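Local coordinates for protein putative phosphomethylpyrimidine kinase (Bacteroides thetaiotaomicron, PDB 3MBH) that probably phosphorylates pyridoxal with ATP, as a ribokinase-clan kinase, and is seen here with pyridoxal in its pocket, at residues Pro193-Val198 with Lys210-Leu216; Val38-Pro42 with Ile67-Trp71; Pro29-Met34 with Leu276-Asp280; His219-Thr223 with Asn266-Ile270; Thr226-Ile231 with Arg247-Ile252. All coordinates share one frame; numbering follows the deposited sequence.

Contact 1 of 5, residues Pro193-Val198 with Lys210-Leu216; sequences PHKTSV and KVTCPYL
T196 and V198 pair with C213 and V211 through four backbone hydrogen bonds, the N-to-C directions of strands 195-198 and 210-213 lying 162° apart. The two strands are the arms of a beta hairpin in the antiparallel part of the large mixed sheet of this ribokinase-like fold. C213 N donates to T196 O over 2.7 Å, and V211 N to V198 O over 2.9 Å. Between these hydrogen-bonded pairs, S197 and T212 form a non-hydrogen-bonded one whose side chains lie on the opposite face from T196, V198, V211 and C213.

On the valine face, V198 CB rests against V211 CG1 at 3.7 Å. K195 runs extended across T212 at about a right angle, its CD 3.8 Å from T212 CG2, while its NZ reaches E192 in a salt bridge. Past C213 an inverse gamma turn centred on P214 redirects the chain, and L216 folds back to place CD2 3.6 Å from P193 O. CD2 also nears K195 O, and an alanine here would probably open a gap beside both carbonyls and let the corner at P193 and H194 move more easily.

T196 sets OG1 opposite its backbone N (chi1 -165°), which directs the methyl at Y215: CG2 lies over a face of that ring, 4.1 Å from the centroid and 16° off the normal, in a CH-pi contact.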
# COMPACT_ATOMS: atom_id res chain seq x y z
N PRO A 193 4.55 -32.91 15.46
CA PRO A 193 3.60 -33.37 14.46
C PRO A 193 2.68 -32.29 13.89
O PRO A 193 1.95 -32.56 12.95
CB PRO A 193 2.78 -34.43 15.22
CG PRO A 193 2.85 -33.99 16.64
CD PRO A 193 4.09 -33.19 16.84
N HIS A 194 2.72 -31.08 14.43
CA HIS A 194 1.95 -29.98 13.87
C HIS A 194 2.80 -29.19 12.86
O HIS A 194 2.36 -28.17 12.34
CB HIS A 194 1.45 -29.04 14.97
CG HIS A 194 0.77 -29.74 16.11
ND1 HIS A 194 -0.60 -29.83 16.22
CD2 HIS A 194 1.28 -30.36 17.20
CE1 HIS A 194 -0.91 -30.49 17.33
NE2 HIS A 194 0.21 -30.82 17.94
N LYS A 195 4.00 -29.69 12.58
CA LYS A 195 4.95 -28.97 11.74
C LYS A 195 5.43 -29.75 10.55
O LYS A 195 5.44 -30.96 10.53
CB LYS A 195 6.15 -28.50 12.57
CG LYS A 195 5.77 -27.52 13.68
CD LYS A 195 6.99 -26.93 14.33
CE LYS A 195 6.59 -25.91 15.39
NZ LYS A 195 7.78 -25.37 16.08
N THR A 196 5.88 -28.97 9.58
CA THR A 196 6.46 -29.42 8.37
C THR A 196 7.80 -28.70 8.19
O THR A 196 8.00 -27.58 8.72
CB THR A 196 5.47 -29.13 7.19
OG1 THR A 196 5.86 -29.88 6.07
CG2 THR A 196 5.46 -27.67 6.79
N SER A 197 8.73 -29.35 7.49
CA SER A 197 9.96 -28.70 7.02
C SER A 197 10.11 -28.79 5.50
O SER A 197 9.49 -29.64 4.84
CB SER A 197 11.21 -29.22 7.73
OG SER A 197 11.15 -30.63 7.84
N VAL A 198 10.89 -27.85 4.96
CA VAL A 198 11.27 -27.82 3.58
C VAL A 198 12.80 -27.81 3.58
O VAL A 198 13.44 -27.12 4.40
CB VAL A 198 10.74 -26.56 2.86
CG1 VAL A 198 11.28 -26.47 1.41
CG2 VAL A 198 9.16 -26.49 2.87
N LYS A 210 17.23 -25.27 5.19
CA LYS A 210 16.06 -25.84 5.80
C LYS A 210 15.14 -24.74 6.39
O LYS A 210 15.61 -23.74 6.95
CB LYS A 210 16.52 -26.78 6.91
CG LYS A 210 15.42 -27.41 7.78
CD LYS A 210 16.06 -28.34 8.84
CE LYS A 210 15.08 -28.95 9.83
NZ LYS A 210 15.77 -29.92 10.79
N VAL A 211 13.85 -24.95 6.31
CA VAL A 211 12.91 -24.05 6.97
C VAL A 211 11.81 -24.90 7.58
O VAL A 211 11.39 -25.87 6.99
CB VAL A 211 12.40 -22.99 5.98
CG1 VAL A 211 11.72 -23.61 4.80
CG2 VAL A 211 11.54 -21.97 6.67
N THR A 212 11.41 -24.59 8.80
CA THR A 212 10.40 -25.36 9.52
C THR A 212 9.21 -24.46 9.69
O THR A 212 9.38 -23.32 10.08
CB THR A 212 10.92 -25.82 10.91
OG1 THR A 212 11.96 -26.78 10.70
CG2 THR A 212 9.79 -26.52 11.76
N CYS A 213 8.02 -24.98 9.46
CA CYS A 213 6.83 -24.17 9.55
C CYS A 213 5.72 -24.87 10.28
O CYS A 213 5.66 -26.11 10.27
CB CYS A 213 6.37 -23.81 8.16
SG CYS A 213 7.65 -22.88 7.28
N PRO A 214 4.84 -24.08 10.90
CA PRO A 214 3.78 -24.72 11.66
C PRO A 214 2.53 -24.84 10.80
O PRO A 214 1.54 -24.13 10.99
CB PRO A 214 3.57 -23.76 12.83
CG PRO A 214 3.85 -22.40 12.20
CD PRO A 214 4.85 -22.63 11.12
N TYR A 215 2.64 -25.71 9.81
CA TYR A 215 1.49 -26.08 9.00
C TYR A 215 1.75 -27.42 8.37
O TYR A 215 2.89 -27.90 8.29
CB TYR A 215 1.12 -25.02 7.97
CG TYR A 215 2.12 -24.79 6.84
CD1 TYR A 215 2.15 -25.61 5.73
CD2 TYR A 215 3.01 -23.71 6.88
CE1 TYR A 215 3.05 -25.38 4.68
CE2 TYR A 215 3.92 -23.47 5.82
CZ TYR A 215 3.94 -24.33 4.73
OH TYR A 215 4.84 -24.13 3.72
N LEU A 216 0.65 -28.05 7.98
CA LEU A 216 0.67 -29.36 7.39
C LEU A 216 0.08 -29.24 5.96
O LEU A 216 -1.14 -29.27 5.79
CB LEU A 216 -0.16 -30.30 8.26
CG LEU A 216 0.38 -30.50 9.68
CD1 LEU A 216 -0.61 -31.33 10.59
CD2 LEU A 216 1.81 -31.14 9.67

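Contact 2 of 5, residues Val38-Pro42 with Ile67-Trp71; sequences VCPLP and IIAEW
L41 and W71 carry most of this junction, where helix 64-73 packs on parallel strand 37-40 of the ribokinase-like sheet and the residues just after it; no hydrogen bond crosses.

The apolar contacts centre on L41. Its CG is anti to the backbone N (chi1 -174°), an arrangement that brings both methyls against the helix. CD1 meets I67 CG2 at 3.5 Å, the two side chains sliding past each other in opposite directions. The other methyl, CD2, reaches I68 CD1 at 4.1 Å, so the leucine fork is divided between successive residues of one helical turn. L41 CB lies against the indole as well, 3.8 Å from W71 CH2. P42 adds its ring carbon CD, 4.0 Å from I67 CD1.

The aromatic contacts pit the benzo end of W71 against the strand backbone. P40 O sits at the ring edge, near its plane, and is 3.5 Å from W71 CZ2; the edge hydrogens would probably favour a carbonyl there. C39 O approaches W71 CH2 obliquely. One turn back in the same helix, I67 CG2 lies 3.6 Å above the plane of the W71 indole, toward its rim, serving both L41 and the tryptophan. The indole is fixed further by F78, edge-to-face, and by the hydrogen bond from NE1 to S47 O of the third subunit, on which C39, P40, I67 and E70 also pack.

Strand 37-40 runs parallel to strand 9-17, with L41 touching V13; helix 24-33 packs on V38 and P40, and helix 91-102 receives I68 and W71 on F102.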
# COMPACT_ATOMS: atom_id res chain seq x y z
N VAL A 38 1.21 -15.50 -17.61
CA VAL A 38 1.17 -16.94 -17.61
C VAL A 38 0.42 -17.37 -18.87
O VAL A 38 -0.71 -16.90 -19.14
CB VAL A 38 0.44 -17.46 -16.41
CG1 VAL A 38 0.27 -18.96 -16.47
CG2 VAL A 38 1.13 -16.99 -15.12
N CYS A 39 1.07 -18.22 -19.64
CA CYS A 39 0.58 -18.74 -20.90
C CYS A 39 0.35 -20.23 -20.72
O CYS A 39 1.30 -21.04 -20.76
CB CYS A 39 1.57 -18.49 -22.00
SG CYS A 39 1.83 -16.79 -22.39
N PRO A 40 -0.91 -20.62 -20.54
CA PRO A 40 -1.21 -22.03 -20.25
C PRO A 40 -1.05 -22.98 -21.45
O PRO A 40 -1.52 -22.66 -22.57
CB PRO A 40 -2.68 -22.02 -19.82
CG PRO A 40 -3.24 -20.74 -20.42
CD PRO A 40 -2.10 -19.76 -20.50
N LEU A 41 -0.35 -24.09 -21.19
CA LEU A 41 -0.33 -25.29 -22.03
C LEU A 41 -1.04 -26.37 -21.21
O LEU A 41 -0.41 -27.07 -20.45
CB LEU A 41 1.09 -25.74 -22.33
CG LEU A 41 1.23 -26.90 -23.32
CD1 LEU A 41 0.55 -26.55 -24.65
CD2 LEU A 41 2.72 -27.26 -23.50
N PRO A 42 -2.36 -26.47 -21.35
CA PRO A 42 -3.16 -27.27 -20.46
C PRO A 42 -3.00 -28.78 -20.72
O PRO A 42 -3.00 -29.19 -21.87
CB PRO A 42 -4.59 -26.79 -20.74
CG PRO A 42 -4.55 -26.33 -22.18
CD PRO A 42 -3.19 -25.73 -22.33
N ILE A 67 -1.02 -27.04 -30.05
CA ILE A 67 -0.77 -25.76 -29.42
C ILE A 67 0.71 -25.34 -29.59
O ILE A 67 1.01 -24.24 -30.04
CB ILE A 67 -1.17 -25.76 -27.93
CG1 ILE A 67 -2.70 -25.87 -27.79
CG2 ILE A 67 -0.66 -24.51 -27.25
CD1 ILE A 67 -3.15 -26.29 -26.32
N ILE A 68 1.64 -26.23 -29.25
CA ILE A 68 3.08 -25.96 -29.43
C ILE A 68 3.37 -25.50 -30.87
O ILE A 68 4.11 -24.51 -31.09
CB ILE A 68 3.88 -27.20 -29.03
CG1 ILE A 68 3.76 -27.41 -27.51
CG2 ILE A 68 5.37 -27.10 -29.48
CD1 ILE A 68 4.24 -28.82 -27.00
N ALA A 69 2.74 -26.13 -31.86
CA ALA A 69 3.01 -25.82 -33.24
C ALA A 69 2.61 -24.39 -33.57
O ALA A 69 3.36 -23.70 -34.29
CB ALA A 69 2.31 -26.81 -34.19
N GLU A 70 1.49 -23.93 -33.00
CA GLU A 70 1.05 -22.55 -33.21
C GLU A 70 2.00 -21.60 -32.51
O GLU A 70 2.33 -20.54 -33.05
CB GLU A 70 -0.37 -22.32 -32.69
CG GLU A 70 -1.45 -23.11 -33.39
CD GLU A 70 -1.46 -22.89 -34.89
OE1 GLU A 70 -1.39 -21.73 -35.31
OE2 GLU A 70 -1.53 -23.87 -35.66
N TRP A 71 2.44 -21.98 -31.32
CA TRP A 71 3.35 -21.12 -30.57
C TRP A 71 4.66 -20.90 -31.35
O TRP A 71 5.23 -19.80 -31.38
CB TRP A 71 3.58 -21.71 -29.22
CG TRP A 71 2.43 -21.49 -28.26
CD1 TRP A 71 1.27 -20.80 -28.49
CD2 TRP A 71 2.37 -21.92 -26.89
NE1 TRP A 71 0.49 -20.80 -27.35
CE2 TRP A 71 1.15 -21.49 -26.36
CE3 TRP A 71 3.22 -22.68 -26.09
CZ2 TRP A 71 0.77 -21.77 -25.05
CZ3 TRP A 71 2.87 -22.94 -24.82
CH2 TRP A 71 1.66 -22.50 -24.29

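Contact 3 of 5, residues Pro29-Met34 with Leu276-Asp280; sequences PILSSM and LHNLD
P29 O, 4.0 Å from L276 CD1, is gripped by two donors of S33, the OG at 2.6 Å and the backbone N at 3.0 Å. They come from opposite faces of the carbonyl plane, and the hydroxyl is tilted 25° from it. This describes one of two deposited conformers of S33; with OG beside its own backbone N (chi1 -62°), the hydroxyl folds back along the helix and bonds to the preceding turn.

On the loop side this OG meets carbon: L276 CG approaches it to 3.5 Å, with both leucine methyls close by. A glycine in place of L276 would probably leave the S33 hydroxyl and P29 O without their apolar cover and open a gap beside helix 24-33. L279 comes in farther along that helix. Its CD1 lies 3.7 Å from CG of M34, a selenomethionine whose side chain crosses it at about a right angle. The same methyl also reaches I30 CG2 at 4.1 Å.

V230 of helix 223-236 and F251 of helix 241-257 also touch L279. The loop carries H277 and D280, which bind zinc in a structure of this protein, although this chain holds none. H277 NE2 instead bonds to S33 O of the third subunit, and S33 O to H277 of that subunit, which places the contact at the interface.

No hydrogen bond joins helix and loop, then: leucine carbons make the contact, L276 against a hydroxyl already bonded inside its own helix, while polar links run to other parts of the chain and to the third subunit.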
# COMPACT_ATOMS: atom_id res chain seq x y z
N PRO A 29 -3.23 -16.86 -11.07
CA PRO A 29 -3.36 -15.70 -10.16
C PRO A 29 -2.08 -15.32 -9.42
O PRO A 29 -1.77 -14.12 -9.26
CB PRO A 29 -4.44 -16.13 -9.15
CG PRO A 29 -4.81 -17.47 -9.47
CD PRO A 29 -4.15 -17.95 -10.71
N ILE A 30 -1.32 -16.31 -8.95
CA ILE A 30 -0.10 -16.02 -8.20
C ILE A 30 0.95 -15.34 -9.11
O ILE A 30 1.43 -14.25 -8.82
CB ILE A 30 0.48 -17.26 -7.59
CG1 ILE A 30 -0.47 -17.74 -6.46
CG2 ILE A 30 1.97 -16.98 -7.10
CD1 ILE A 30 -0.01 -19.05 -5.74
N LEU A 31 1.28 -15.97 -10.23
CA LEU A 31 2.33 -15.43 -11.08
C LEU A 31 1.88 -14.11 -11.72
O LEU A 31 2.69 -13.22 -11.83
CB LEU A 31 2.84 -16.46 -12.12
CG LEU A 31 3.64 -17.64 -11.53
CD1 LEU A 31 3.83 -18.76 -12.53
CD2 LEU A 31 5.02 -17.17 -10.99
N SER A 32 0.61 -13.96 -12.13
CA SER A 32 0.14 -12.67 -12.64
C SER A 32 0.32 -11.58 -11.57
O SER A 32 0.78 -10.48 -11.88
CB SER A 32 -1.35 -12.67 -12.98
OG SER A 32 -1.69 -13.72 -13.84
N SER A 33 -0.07 -11.88 -10.33
CA SER A 33 0.09 -10.94 -9.21
C SER A 33 1.55 -10.57 -9.04
O SER A 33 1.88 -9.41 -8.79
CB SER A 33 -0.47 -11.54 -7.92
OG SER A 33 -1.87 -11.78 -8.06
N MSE A 34 2.44 -11.52 -9.29
CA MSE A 34 3.86 -11.29 -9.12
C MSE A 34 4.46 -10.59 -10.34
O MSE A 34 5.65 -10.30 -10.34
CB MSE A 34 4.59 -12.57 -8.82
CG MSE A 34 4.15 -13.15 -7.43
SE MSE A 34 5.08 -14.77 -6.95
CE MSE A 34 6.65 -13.93 -6.23
N LEU A 276 -3.75 -13.02 -1.30
CA LEU A 276 -2.98 -12.76 -2.49
C LEU A 276 -2.23 -11.40 -2.45
O LEU A 276 -1.09 -11.30 -2.88
CB LEU A 276 -3.92 -12.83 -3.69
CG LEU A 276 -3.41 -12.94 -5.12
CD1 LEU A 276 -2.51 -14.17 -5.31
CD2 LEU A 276 -4.64 -12.97 -6.07
N HIS A 277 -2.85 -10.37 -1.89
CA HIS A 277 -2.16 -9.10 -1.83
C HIS A 277 -1.03 -9.06 -0.84
O HIS A 277 -0.36 -8.05 -0.76
CB HIS A 277 -3.18 -7.95 -1.67
CG HIS A 277 -4.14 -7.89 -2.82
ND1 HIS A 277 -3.97 -7.05 -3.90
CD2 HIS A 277 -5.23 -8.66 -3.12
CE1 HIS A 277 -4.94 -7.25 -4.77
NE2 HIS A 277 -5.71 -8.24 -4.33
N ASN A 278 -0.76 -10.14 -0.11
CA ASN A 278 0.40 -10.15 0.77
C ASN A 278 1.66 -10.67 0.14
O ASN A 278 2.71 -10.59 0.75
CB ASN A 278 0.09 -10.91 2.05
CG ASN A 278 -1.07 -10.31 2.78
OD1 ASN A 278 -1.14 -9.09 2.97
ND2 ASN A 278 -2.00 -11.14 3.16
N LEU A 279 1.59 -11.10 -1.11
CA LEU A 279 2.80 -11.57 -1.82
C LEU A 279 3.89 -10.53 -1.91
O LEU A 279 5.06 -10.85 -2.04
CB LEU A 279 2.49 -12.00 -3.25
CG LEU A 279 2.00 -13.40 -3.48
CD1 LEU A 279 1.50 -13.55 -4.92
CD2 LEU A 279 3.14 -14.34 -3.14
N ASP A 280 3.49 -9.29 -1.83
CA ASP A 280 4.36 -8.16 -2.05
C ASP A 280 5.24 -7.73 -0.90
O ASP A 280 6.14 -6.90 -1.09
CB ASP A 280 3.48 -6.93 -2.34
CG ASP A 280 3.50 -6.58 -3.77
OD1 ASP A 280 4.50 -7.01 -4.39
OD2 ASP A 280 2.55 -5.91 -4.27

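Contact 4 of 5, residues His219-Thr223 with Asn266-Ile270; sequences HYPGT and NREGI
Y220 and G269 bring their backbones to a CA-CA distance of 4.8 Å, where a type II turn, Y220 to T223, meets the end of the 3-10 segment 266-268. G222 takes the N-cap position of helix 223-236 and opens the Gly-Thr-Gly-Asp signature that ends at D225; in ribokinase relatives this motif forms the anion hole. At G269, phi is 96° and a side chain would be jammed against the preceding carbonyl oxygen.

The Y220 ring lies obliquely to the N266 amide, their planes 42° apart and Y220 CE1 3.4 Å from N266 CG. A water in the plane of the ring joins the two polar ends: it donates to N266 OD1 and is hydrogen-bonded to Y220 OH, each at 2.7 Å. P221 packs its CD 3.3 Å from N266 O. I270 CG2 rests against both Y220 CB, at 4.2 Å, and T223 OG1, at 3.9 Å.

Y220 O accepts from T223 N and from T223 OG1. The hydroxyl, in one of two deposited conformers, is 2.7 Å from Y220 O, in the carbonyl plane and on a lone pair, and ties the turn to the helix start. P221 itself lies about 5 Å, side chain to ligand, from the bound pyridoxal and touches H49 and Q51 of that pocket.

No direct hydrogen bond spans the segments. P221 O receives two waters, one of which also donates to R267 O while the other accepts from I270 N, so the link between this carbonyl and the 266-270 backbone runs through solvent.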
# COMPACT_ATOMS: atom_id res chain seq x y z
N HIS A 219 -2.69 -31.50 4.24
CA HIS A 219 -4.11 -31.30 4.55
C HIS A 219 -4.84 -30.42 3.52
O HIS A 219 -6.07 -30.39 3.51
CB HIS A 219 -4.27 -30.65 5.92
CG HIS A 219 -3.91 -31.56 7.04
ND1 HIS A 219 -4.22 -31.27 8.35
CD2 HIS A 219 -3.29 -32.77 7.06
CE1 HIS A 219 -3.81 -32.25 9.13
NE2 HIS A 219 -3.24 -33.17 8.37
N TYR A 220 -4.11 -29.68 2.67
CA TYR A 220 -4.72 -28.73 1.71
C TYR A 220 -4.20 -28.99 0.29
O TYR A 220 -3.13 -28.49 -0.07
CB TYR A 220 -4.46 -27.27 2.08
CG TYR A 220 -4.85 -26.94 3.50
CD1 TYR A 220 -6.10 -26.53 3.81
CD2 TYR A 220 -3.93 -27.07 4.52
CE1 TYR A 220 -6.47 -26.27 5.14
CE2 TYR A 220 -4.27 -26.84 5.77
CZ TYR A 220 -5.52 -26.41 6.09
OH TYR A 220 -5.81 -26.18 7.40
N PRO A 221 -4.99 -29.70 -0.53
CA PRO A 221 -4.62 -30.05 -1.87
C PRO A 221 -4.24 -28.80 -2.63
O PRO A 221 -4.87 -27.74 -2.43
CB PRO A 221 -5.90 -30.65 -2.43
CG PRO A 221 -6.51 -31.28 -1.22
CD PRO A 221 -6.36 -30.15 -0.24
N GLY A 222 -3.19 -28.93 -3.43
CA GLY A 222 -2.67 -27.87 -4.27
C GLY A 222 -1.67 -26.96 -3.60
O GLY A 222 -1.25 -25.99 -4.20
N THR A 223 -1.29 -27.25 -2.36
CA THR A 223 -0.30 -26.39 -1.71
C THR A 223 1.08 -26.48 -2.37
O THR A 223 1.86 -25.54 -2.30
CB THR A 223 -0.18 -26.74 -0.24
OG1 THR A 223 -1.43 -26.43 0.43
CG2 THR A 223 0.97 -25.97 0.41
N ASN A 266 -11.25 -28.40 3.88
CA ASN A 266 -9.86 -28.27 3.52
C ASN A 266 -9.55 -28.76 2.12
O ASN A 266 -8.54 -28.40 1.56
CB ASN A 266 -8.94 -29.02 4.48
CG ASN A 266 -8.93 -28.44 5.87
OD1 ASN A 266 -9.48 -27.38 6.15
ND2 ASN A 266 -8.25 -29.14 6.76
N ARG A 267 -10.44 -29.55 1.52
CA ARG A 267 -10.19 -29.93 0.13
C ARG A 267 -10.28 -28.72 -0.82
O ARG A 267 -9.80 -28.78 -1.95
CB ARG A 267 -11.15 -31.03 -0.31
CG ARG A 267 -10.97 -32.35 0.49
CD ARG A 267 -12.16 -33.31 0.23
NE ARG A 267 -13.43 -32.70 0.49
CZ ARG A 267 -14.61 -33.29 0.30
NH1 ARG A 267 -14.69 -34.52 -0.19
NH2 ARG A 267 -15.72 -32.62 0.53
N GLU A 268 -10.89 -27.62 -0.39
CA GLU A 268 -11.02 -26.42 -1.25
C GLU A 268 -9.69 -25.69 -1.36
O GLU A 268 -9.54 -24.81 -2.21
CB GLU A 268 -12.15 -25.51 -0.77
CG GLU A 268 -13.50 -26.14 -1.01
CD GLU A 268 -14.67 -25.32 -0.57
OE1 GLU A 268 -14.49 -24.11 -0.32
OE2 GLU A 268 -15.79 -25.87 -0.46
N GLY A 269 -8.72 -26.05 -0.51
CA GLY A 269 -7.41 -25.43 -0.55
C GLY A 269 -7.21 -24.29 0.42
O GLY A 269 -8.11 -23.92 1.20
N ILE A 270 -6.03 -23.72 0.35
CA ILE A 270 -5.76 -22.44 1.04
C ILE A 270 -6.67 -21.33 0.56
O ILE A 270 -7.22 -21.42 -0.55
CB ILE A 270 -4.26 -22.06 0.96
CG1 ILE A 270 -3.84 -21.66 -0.46
CG2 ILE A 270 -3.46 -23.23 1.48
CD1 ILE A 270 -2.57 -20.81 -0.56
O HOH W 1 -8.39 -25.57 7.84
O HOH W 2 -7.60 -27.39 -3.42
O HOH W 3 -4.23 -25.32 -1.41

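Contact 5 of 5, residues Thr226-Ile231 with Arg247-Ile252; sequences TFTSVI and RATQFI
A248 packs against V230 where two helices joined by a short connection lie against the ribokinase-like sheet; the axes of segments 226-231 and 247-252 come within 8.6 Å, with 137° between their directions. The small alanine permits a CA-CA distance of 5.2 Å between V230 and A248.

This is the tight part. A248 CB meets F227 CD1 at 3.6 Å and approaches I231 CD1 as well, while I231 CG1 lies over a face of the F227 ring. A chi1 of 179° extends F227 away from its own N and lays the ring along the flank of the second helix, T249 CG2 and I252 CD1 standing at its edge. I252 CD1 also lies 3.6 Å from F227 CB.

At R247, partly exposed, the packing is looser. Its CB is 4.1 Å from V230 CG1, and the guanidinium reaches into the connection between the helices, with a salt bridge to D239 and a hydrogen bond to Q237, and bonds to L279 O.

On the flank toward helix 24-33 the contact closes up again around F251. V230 CG2 approaches this ring obliquely, whereas T226 CG2 touches its edge in the ring plane, 3.6 Å from F251 CD2.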
# COMPACT_ATOMS: atom_id res chain seq x y z
N THR A 226 0.89 -23.92 -5.06
CA THR A 226 1.07 -22.57 -4.50
C THR A 226 2.54 -22.35 -4.16
O THR A 226 3.13 -21.33 -4.52
CB THR A 226 0.23 -22.36 -3.23
OG1 THR A 226 -1.13 -22.40 -3.58
CG2 THR A 226 0.55 -21.02 -2.56
N PHE A 227 3.13 -23.33 -3.50
CA PHE A 227 4.55 -23.28 -3.16
C PHE A 227 5.47 -23.04 -4.38
O PHE A 227 6.32 -22.16 -4.37
CB PHE A 227 4.98 -24.57 -2.45
CG PHE A 227 6.44 -24.60 -2.08
CD1 PHE A 227 6.88 -24.05 -0.90
CD2 PHE A 227 7.39 -25.15 -2.94
CE1 PHE A 227 8.24 -24.03 -0.59
CE2 PHE A 227 8.76 -25.15 -2.64
CZ PHE A 227 9.18 -24.60 -1.46
N THR A 228 5.28 -23.84 -5.41
CA THR A 228 6.14 -23.81 -6.59
C THR A 228 5.90 -22.55 -7.40
O THR A 228 6.87 -21.97 -7.91
CB THR A 228 6.06 -25.15 -7.42
OG1 THR A 228 6.35 -26.23 -6.52
CG2 THR A 228 7.06 -25.13 -8.64
N SER A 229 4.65 -22.07 -7.43
CA SER A 229 4.31 -20.81 -8.12
C SER A 229 5.05 -19.62 -7.44
O SER A 229 5.67 -18.77 -8.13
CB SER A 229 2.80 -20.55 -8.09
OG SER A 229 2.09 -21.41 -8.95
N VAL A 230 5.05 -19.59 -6.10
CA VAL A 230 5.77 -18.51 -5.40
C VAL A 230 7.28 -18.65 -5.58
O VAL A 230 7.97 -17.66 -5.83
CB VAL A 230 5.36 -18.36 -3.93
CG1 VAL A 230 6.21 -17.23 -3.31
CG2 VAL A 230 3.82 -18.07 -3.82
N ILE A 231 7.79 -19.87 -5.52
CA ILE A 231 9.22 -20.10 -5.78
C ILE A 231 9.63 -19.57 -7.18
O ILE A 231 10.62 -18.85 -7.31
CB ILE A 231 9.65 -21.57 -5.59
CG1 ILE A 231 9.50 -21.96 -4.12
CG2 ILE A 231 11.13 -21.80 -6.10
CD1 ILE A 231 10.57 -21.45 -3.12
N ARG A 247 9.47 -16.63 1.33
CA ARG A 247 8.29 -16.06 0.71
C ARG A 247 7.22 -17.13 0.51
O ARG A 247 6.05 -16.89 0.83
CB ARG A 247 8.63 -15.39 -0.60
CG ARG A 247 9.49 -14.19 -0.43
CD ARG A 247 9.67 -13.38 -1.74
NE ARG A 247 8.44 -12.76 -2.19
CZ ARG A 247 8.30 -12.15 -3.35
NH1 ARG A 247 9.32 -12.07 -4.20
NH2 ARG A 247 7.13 -11.59 -3.65
N ALA A 248 7.60 -18.29 -0.04
CA ALA A 248 6.65 -19.39 -0.35
C ALA A 248 6.01 -19.96 0.92
O ALA A 248 4.79 -20.05 1.01
CB ALA A 248 7.28 -20.50 -1.17
N THR A 249 6.81 -20.23 1.95
CA THR A 249 6.29 -20.82 3.16
C THR A 249 5.40 -19.83 3.95
O THR A 249 4.37 -20.22 4.50
CB THR A 249 7.42 -21.43 4.03
OG1 THR A 249 8.46 -20.47 4.26
CG2 THR A 249 8.01 -22.71 3.31
N GLN A 250 5.77 -18.55 3.99
CA GLN A 250 4.99 -17.57 4.72
C GLN A 250 3.65 -17.29 4.05
O GLN A 250 2.65 -17.16 4.72
CB GLN A 250 5.82 -16.30 4.97
CG GLN A 250 6.93 -16.71 6.01
CD GLN A 250 7.85 -15.58 6.39
OE1 GLN A 250 7.38 -14.43 6.52
NE2 GLN A 250 9.16 -15.88 6.55
N PHE A 251 3.63 -17.30 2.72
CA PHE A 251 2.41 -17.10 1.96
C PHE A 251 1.46 -18.23 2.24
O PHE A 251 0.31 -17.99 2.55
CB PHE A 251 2.69 -17.01 0.46
CG PHE A 251 1.50 -16.70 -0.37
CD1 PHE A 251 0.89 -15.45 -0.30
CD2 PHE A 251 0.97 -17.66 -1.23
CE1 PHE A 251 -0.24 -15.16 -1.10
CE2 PHE A 251 -0.11 -17.37 -2.04
CZ PHE A 251 -0.72 -16.12 -1.96
N ILE A 252 1.95 -19.46 2.18
CA ILE A 252 1.13 -20.63 2.46
C ILE A 252 0.61 -20.64 3.90
O ILE A 252 -0.54 -21.00 4.12
CB ILE A 252 1.90 -21.96 2.19
CG1 ILE A 252 2.16 -22.11 0.69
CG2 ILE A 252 1.10 -23.18 2.72
CD1 ILE A 252 3.24 -23.14 0.38

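How the contacts relate
Contact 2 closes first along the chain, then contact 1; contact 5 is nested inside the loop closed by contact 4, and contact 3, joining residues 29-34 to 276-280, encloses all the others. Contacts 1 and 2 both reach the same large sheet but lie on opposite sides of the chain's centre, with their own centres 36 Å apart. Between them, contact 5 adjoins three neighbours: Y215 of contact 1 packs on I252, L279 of contact 3 on F251, and I270 of contact 4 touches T226. The helix pair thus connects hairpin, pocket-side loops and the loop whose H277 and D280 bind zinc in a structure of this protein, while contacts 2 and 3 both meet the third subunit.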